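Local coordinates for protein putative platelet activating factor (Streptococcus pneumoniae, PDB 2HSJ) that is of uncharacterised function but, as a GDSL-like member of the SGNH hydrolase superfamily, is probably an esterase or acylhydrolase related to platelet-activating factor acetylhydrolases, at residues D[79-84]-D[120-125]. Sequence-based numbering, arbitrary orientation.
Sequences AHLYGG and RDYPLT
L81 starts the contact by laying its side chain obliquely across the outer end of the Y122 ring: CB of L81 is 3.9 Å from CE2 of Y122, and CD1 of L81 touches the same ring carbon. A branched aliphatic residue suits this place, because L81 also packs on L38 and I40 of strand 37-41 and so joins the tyrosine to the sheet. With CG anti to its carbonyl carbon (chi1 -66°), Y122 sends its ring from just past the end of helix 104-121 to the 79-84 loop. Y82 meets the tyrosine hydroxyl through its backbone, CA lying 3.5 Å from Y122 OH; the Y82 side chain turns the other way, and its hydroxyl bonds to S31. G83 follows with phi 119° and psi 154°, angles that would jam a beta carbon against the preceding carbonyl oxygen, which explains the glycine. Its O lies at the ring edge, 3.8 Å from CE1 of Y122. That O also accepts a 2.8 Å hydrogen bond from a water. Y122 OH is hydrogen-bonded to this water at 2.7 Å and to a second at 2.6 Å, which donates weakly to L81 O. The contact thus ties the loop before strand 88-92 to the turn leading into strand 126-130 through an amphipathic side chain: its ring carbons pack on leucine, while its phenol oxygen reaches the backbone through water, with no direct hydrogen bond between the segments.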
# COMPACT_ATOMS: atom_id res chain seq x y z
N ALA D 79 1.69 2.12 -22.59
CA ALA D 79 0.54 1.52 -21.91
C ALA D 79 0.97 0.63 -20.73
O ALA D 79 0.14 0.26 -19.89
CB ALA D 79 -0.31 0.72 -22.92
N HIS D 80 2.26 0.29 -20.70
CA HIS D 80 2.71 -0.78 -19.80
C HIS D 80 3.51 -0.27 -18.64
O HIS D 80 3.95 -1.06 -17.81
CB HIS D 80 3.51 -1.82 -20.59
CG HIS D 80 2.72 -2.42 -21.69
ND1 HIS D 80 2.00 -3.59 -21.55
CD2 HIS D 80 2.47 -1.98 -22.95
CE1 HIS D 80 1.37 -3.86 -22.68
NE2 HIS D 80 1.61 -2.89 -23.54
N LEU D 81 3.68 1.06 -18.57
CA LEU D 81 4.58 1.66 -17.56
C LEU D 81 3.89 2.77 -16.78
O LEU D 81 3.38 3.73 -17.38
CB LEU D 81 5.82 2.22 -18.23
CG LEU D 81 6.73 1.24 -19.00
CD1 LEU D 81 7.78 1.99 -19.83
CD2 LEU D 81 7.41 0.29 -18.04
N TYR D 82 3.89 2.64 -15.44
CA TYR D 82 3.52 3.75 -14.57
C TYR D 82 4.10 3.50 -13.19
O TYR D 82 4.60 2.39 -12.91
CB TYR D 82 2.01 3.94 -14.47
CG TYR D 82 1.27 2.99 -13.55
CD1 TYR D 82 0.86 3.40 -12.28
CD2 TYR D 82 0.94 1.69 -13.96
CE1 TYR D 82 0.13 2.57 -11.43
CE2 TYR D 82 0.23 0.83 -13.11
CZ TYR D 82 -0.16 1.27 -11.83
OH TYR D 82 -0.90 0.46 -10.98
N GLY D 83 4.06 4.54 -12.37
CA GLY D 83 4.45 4.45 -10.98
C GLY D 83 5.61 5.35 -10.63
O GLY D 83 6.45 5.68 -11.48
N GLY D 84 5.65 5.72 -9.36
CA GLY D 84 6.72 6.55 -8.85
C GLY D 84 7.86 5.81 -8.17
O GLY D 84 8.83 6.46 -7.73
N ARG D 120 15.71 5.54 -20.01
CA ARG D 120 15.53 6.97 -20.07
C ARG D 120 14.48 7.40 -19.05
O ARG D 120 14.69 8.35 -18.32
CB ARG D 120 15.10 7.40 -21.48
CG ARG D 120 16.21 7.42 -22.49
CD ARG D 120 15.64 7.39 -23.91
NE ARG D 120 14.93 8.63 -24.23
CZ ARG D 120 14.44 8.92 -25.44
NH1 ARG D 120 14.57 8.06 -26.45
NH2 ARG D 120 13.80 10.07 -25.63
N ASP D 121 13.35 6.69 -19.00
CA ASP D 121 12.24 7.12 -18.16
C ASP D 121 12.22 6.54 -16.74
O ASP D 121 11.61 7.13 -15.83
CB ASP D 121 10.90 6.80 -18.86
CG ASP D 121 10.69 7.59 -20.15
OD1 ASP D 121 11.34 8.66 -20.35
OD2 ASP D 121 9.88 7.12 -20.98
N TYR D 122 12.89 5.40 -16.54
CA TYR D 122 12.90 4.72 -15.25
C TYR D 122 14.35 4.35 -14.95
O TYR D 122 14.69 3.17 -14.92
CB TYR D 122 11.99 3.46 -15.26
CG TYR D 122 10.53 3.83 -15.43
CD1 TYR D 122 9.69 4.00 -14.32
CD2 TYR D 122 9.99 4.06 -16.70
CE1 TYR D 122 8.35 4.36 -14.48
CE2 TYR D 122 8.67 4.45 -16.87
CZ TYR D 122 7.85 4.60 -15.76
OH TYR D 122 6.54 4.98 -15.93
N PRO D 123 15.21 5.36 -14.72
CA PRO D 123 16.64 5.03 -14.68
C PRO D 123 17.12 4.12 -13.54
O PRO D 123 18.17 3.48 -13.70
CB PRO D 123 17.33 6.41 -14.60
CG PRO D 123 16.30 7.34 -14.13
CD PRO D 123 14.96 6.80 -14.50
N LEU D 124 16.38 4.05 -12.43
CA LEU D 124 16.81 3.22 -11.30
C LEU D 124 16.10 1.86 -11.29
O LEU D 124 16.32 1.06 -10.38
CB LEU D 124 16.59 3.93 -9.95
CG LEU D 124 17.38 5.24 -9.75
CD1 LEU D 124 17.00 5.95 -8.45
CD2 LEU D 124 18.85 4.93 -9.76
N THR D 125 15.29 1.61 -12.31
CA THR D 125 14.52 0.37 -12.37
C THR D 125 15.32 -0.73 -13.05
O THR D 125 15.97 -0.50 -14.08
CB THR D 125 13.20 0.61 -13.10
OG1 THR D 125 12.48 1.65 -12.41
CG2 THR D 125 12.33 -0.66 -13.19
O HOH W 1 5.75 6.14 -18.09
O HOH W 2 5.85 6.74 -13.95